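PDB 7C45: CCHC-type domain-containing protein, which probably trims guide RNAs from their 3' ends as an RNase D-type 3'-5' exoribonuclease and carries two CCHC zinc knuckles. Local coordinates for residues G120-Q125 / A214-T219. Sequence-based numbering, arbitrary orientation.
With nucleotides of chain B.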
ATOM      1  N   GLY A 120      14.161   2.986  -5.864  1.00 15.78           N
ATOM      2  CA  GLY A 120      13.727   3.971  -4.891  1.00 16.63           C
ATOM      3  C   GLY A 120      12.322   3.686  -4.408  1.00 17.47           C
ATOM      4  O   GLY A 120      11.447   4.542  -4.477  1.00 23.69           O
ATOM      5  N   VAL A 121      12.073   2.474  -3.938  1.00 20.41           N
ATOM      6  CA  VAL A 121      10.722   2.013  -3.638  1.00 16.92           C
ATOM      7  C   VAL A 121      10.559   1.949  -2.122  1.00 17.68           C
ATOM      8  O   VAL A 121      11.494   1.593  -1.403  1.00 19.95           O
ATOM      9  CB  VAL A 121      10.441   0.637  -4.283  1.00 16.30           C
ATOM     10  CG1 VAL A 121       9.050   0.122  -3.907  1.00 18.60           C
ATOM     11  CG2 VAL A 121      10.513   0.696  -5.810  1.00 17.12           C
ATOM     12  N   LEU A 122       9.376   2.302  -1.641  1.00 16.32           N
ATOM     13  CA  LEU A 122       9.044   2.184  -0.224  1.00 14.75           C
ATOM     14  C   LEU A 122       7.659   1.577  -0.123  1.00 14.47           C
ATOM     15  O   LEU A 122       6.697   2.155  -0.632  1.00 14.40           O
ATOM     16  CB  LEU A 122       9.077   3.548   0.467  1.00 14.99           C
ATOM     17  CG  LEU A 122       8.744   3.525   1.956  1.00 15.03           C
ATOM     18  CD1 LEU A 122       9.798   2.726   2.667  1.00 15.56           C
ATOM     19  CD2 LEU A 122       8.772   4.971   2.473  1.00 15.93           C
ATOM     20  N   ASP A 123       7.555   0.422   0.537  1.00 14.37           N
ATOM     21  CA  ASP A 123       6.301  -0.314   0.645  1.00 14.16           C
ATOM     22  C   ASP A 123       5.691   0.012   2.002  1.00 14.19           C
ATOM     23  O   ASP A 123       6.226  -0.376   3.045  1.00 14.27           O
ATOM     24  CB  ASP A 123       6.552  -1.810   0.471  1.00 14.09           C
ATOM     25  CG  ASP A 123       5.279  -2.635   0.490  1.00 13.94           C
ATOM     26  OD1 ASP A 123       4.276  -2.244   1.091  1.00 13.91           O
ATOM     27  OD2 ASP A 123       5.308  -3.724  -0.122  1.00 14.86           O
ATOM     28  N   LEU A 124       4.588   0.752   1.995  1.00 14.17           N
ATOM     29  CA  LEU A 124       4.046   1.231   3.265  1.00 14.26           C
ATOM     30  C   LEU A 124       3.383   0.110   4.061  1.00 14.16           C
ATOM     31  O   LEU A 124       3.302   0.189   5.297  1.00 14.24           O
ATOM     32  CB  LEU A 124       3.063   2.368   3.018  1.00 14.35           C
ATOM     33  CG  LEU A 124       3.678   3.654   2.464  1.00 14.53           C
ATOM     34  CD1 LEU A 124       2.602   4.744   2.426  1.00 17.47           C
ATOM     35  CD2 LEU A 124       4.920   4.115   3.255  1.00 14.74           C
ATOM     36  N   GLN A 125       2.889  -0.931   3.391  1.00 14.02           N
ATOM     37  CA  GLN A 125       2.404  -2.085   4.146  1.00 13.99           C
ATOM     38  C   GLN A 125       3.536  -2.712   4.934  1.00 14.04           C
ATOM     39  O   GLN A 125       3.386  -3.019   6.125  1.00 14.09           O
ATOM     40  CB  GLN A 125       1.789  -3.127   3.213  1.00 13.91           C
ATOM     41  CG  GLN A 125       1.098  -4.264   3.948  1.00 13.94           C
ATOM     42  CD  GLN A 125       0.687  -5.397   3.019  1.00 13.94           C
ATOM     43  OE1 GLN A 125       1.514  -5.963   2.324  1.00 13.92           O
ATOM     44  NE2 GLN A 125      -0.607  -5.701   2.987  1.00 14.01           N
ATOM     45  N   ALA A 214      15.752   1.909   6.725  1.00 16.98           N
ATOM     46  CA  ALA A 214      15.666   0.470   6.933  1.00 16.79           C
ATOM     47  C   ALA A 214      14.548  -0.132   6.099  1.00 16.27           C
ATOM     48  O   ALA A 214      14.726  -1.182   5.473  1.00 16.18           O
ATOM     49  CB  ALA A 214      15.428   0.154   8.404  1.00 16.82           C
ATOM     50  N   VAL A 215      13.392   0.521   6.074  1.00 15.99           N
ATOM     51  CA  VAL A 215      12.271  -0.017   5.316  1.00 15.56           C
ATOM     52  C   VAL A 215      12.523   0.125   3.816  1.00 15.52           C
ATOM     53  O   VAL A 215      12.082  -0.714   3.019  1.00 15.28           O
ATOM     54  CB  VAL A 215      10.962   0.659   5.736  1.00 15.35           C
ATOM     55  CG1 VAL A 215       9.788   0.025   5.017  1.00 14.98           C
ATOM     56  CG2 VAL A 215      10.765   0.537   7.246  1.00 15.42           C
ATOM     57  N   GLU A 216      13.247   1.163   3.411  1.00 15.80           N
ATOM     58  CA  GLU A 216      13.603   1.282   1.999  1.00 15.81           C
ATOM     59  C   GLU A 216      14.463   0.103   1.572  1.00 15.91           C
ATOM     60  O   GLU A 216      14.256  -0.471   0.497  1.00 15.73           O
ATOM     61  CB  GLU A 216      14.344   2.603   1.738  1.00 16.18           C
ATOM     62  CG  GLU A 216      13.460   3.837   1.654  1.00 16.12           C
ATOM     63  CD  GLU A 216      14.269   5.122   1.413  1.00 17.69           C
ATOM     64  OE1 GLU A 216      15.423   5.184   1.841  1.00 21.78           O
ATOM     65  OE2 GLU A 216      13.752   6.036   0.755  1.00 21.63           O
ATOM     66  N   ARG A 217      15.436  -0.270   2.412  1.00 16.24           N
ATOM     67  CA  ARG A 217      16.309  -1.395   2.096  1.00 16.43           C
ATOM     68  C   ARG A 217      15.522  -2.700   2.085  1.00 16.10           C
ATOM     69  O   ARG A 217      15.714  -3.550   1.201  1.00 16.08           O
ATOM     70  CB  ARG A 217      17.471  -1.458   3.093  1.00 16.92           C
ATOM     71  CG  ARG A 217      18.436  -0.277   2.984  1.00 17.38           C
ATOM     72  CD  ARG A 217      19.043  -0.187   1.598  1.00 29.80           C
ATOM     73  NE  ARG A 217      18.229   0.624   0.692  1.00 41.49           N
ATOM     74  CZ  ARG A 217      18.081   0.398  -0.613  1.00 41.05           C
ATOM     75  NH1 ARG A 217      17.314   1.203  -1.338  1.00 40.52           N
ATOM     76  NH2 ARG A 217      18.687  -0.630  -1.196  1.00 37.70           N
ATOM     77  N   LEU A 218      14.608  -2.852   3.033  1.00 15.86           N
ATOM     78  CA  LEU A 218      13.788  -4.056   3.058  1.00 15.60           C
ATOM     79  C   LEU A 218      12.889  -4.113   1.831  1.00 15.28           C
ATOM     80  O   LEU A 218      12.765  -5.163   1.182  1.00 15.23           O
ATOM     81  CB  LEU A 218      12.978  -4.095   4.350  1.00 15.46           C
ATOM     82  CG  LEU A 218      11.937  -5.202   4.524  1.00 15.21           C
ATOM     83  CD1 LEU A 218      12.545  -6.613   4.354  1.00 15.40           C
ATOM     84  CD2 LEU A 218      11.284  -5.072   5.895  1.00 15.15           C
ATOM     85  N   THR A 219      12.292  -2.980   1.465  1.00 15.12           N
ATOM     86  CA  THR A 219      11.517  -2.952   0.230  1.00 14.87           C
ATOM     87  C   THR A 219      12.389  -3.271  -0.986  1.00 15.02           C
ATOM     88  O   THR A 219      11.941  -3.956  -1.914  1.00 14.88           O
ATOM     89  CB  THR A 219      10.845  -1.595   0.058  1.00 14.77           C
ATOM     90  OG1 THR A 219      10.080  -1.277   1.228  1.00 14.69           O
ATOM     91  CG2 THR A 219       9.929  -1.621  -1.135  1.00 14.53           C
TER
ATOM     92  P     U B   8      -6.092 -10.106   4.348  1.00 24.78           P
ATOM     93  OP1   U B   8      -6.381 -11.516   4.004  1.00 41.08           O
ATOM     94  OP2   U B   8      -5.959  -9.751   5.782  1.00 22.02           O
ATOM     95  O5'   U B   8      -4.815  -9.704   3.506  1.00 24.26           O
ATOM     96  C5'   U B   8      -3.882  -8.763   3.996  1.00 17.80           C
ATOM     97  C4'   U B   8      -2.819  -8.500   2.972  1.00 14.41           C
ATOM     98  O4'   U B   8      -2.132  -9.734   2.658  1.00 14.48           O
ATOM     99  C3'   U B   8      -3.288  -7.985   1.623  1.00 16.00           C
ATOM    100  O3'   U B   8      -3.526  -6.593   1.648  1.00 17.03           O
ATOM    101  C2'   U B   8      -2.143  -8.388   0.705  1.00 19.22           C
ATOM    102  O2'   U B   8      -1.037  -7.501   0.859  1.00 14.11           O
ATOM    103  C1'   U B   8      -1.746  -9.736   1.307  1.00 14.42           C
ATOM    104  N1    U B   8      -2.426 -10.886   0.665  1.00 14.66           N
ATOM    105  C2    U B   8      -1.901 -11.354  -0.510  1.00 16.46           C
ATOM    106  O2    U B   8      -0.950 -10.824  -1.047  1.00 19.90           O
ATOM    107  N3    U B   8      -2.562 -12.444  -1.040  1.00 16.26           N
ATOM    108  C4    U B   8      -3.646 -13.081  -0.459  1.00 26.27           C
ATOM    109  O4    U B   8      -4.156 -14.060  -1.014  1.00 32.60           O
ATOM    110  C5    U B   8      -4.103 -12.538   0.781  1.00 25.53           C
ATOM    111  C6    U B   8      -3.482 -11.477   1.297  1.00 22.00           C
TER
HETATM  112  O   HOH W   1      14.384   1.206  -2.069  1.00 19.98           O
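Thr219 meets the edge strand 121-123 with both branches of its side chain. Its hydroxyl OG1 accepts a hydrogen bond from the backbone N of Asp123 (3.1 Å, N-H...O 157°) and gives its own proton to Val215 O one turn back (OG1 to O 2.7 Å). That carbonyl already takes the helical bond from Thr219 N, and the two donors reach it from opposite faces of its plane. With OG1 anti to its own carbonyl carbon (chi1 -54°), the hydroxyl can serve helix and strand at once. The edge N-H, which has no further strand to pair with in this chain, is thus satisfied by a side chain; threonine suits the place because its methyl adds an apolar contact, CG2 lying tightly against Val121 CG1 at 3.4 Å.

Leu122 lies beside the same helix and turns its end to it. CD1 touches Val215 CG1 at 3.6 Å and also meets CG of Glu216 at 4.0 Å. Beta-branched Val215 offers a short, stiff apolar surface, while Glu216 lends its aliphatic part here and carries its carboxylate on to a salt bridge with Arg97. A water donates to both Val121 O (3.0 Å) and Glu216 O, bridging the two backbones where they do not bond directly.

Beyond the strand, Asp123 caps helix 124-136: OD1 accepts from Val126 N and weakly from Gln125 N, and backbone N-H groups of Asp102 and Cys103 hold the carboxylate. Gln125 NE2 donates to O2' of U8 of chain B at 2.8 Å. Segment 214-219 of helix 212-226 runs across strand 121-123 at 99°, packing against the last strand of the mixed sheet of a DEDD-type, RNase H-like exonuclease fold, whose RNA is contacted from the helix that follows this strand.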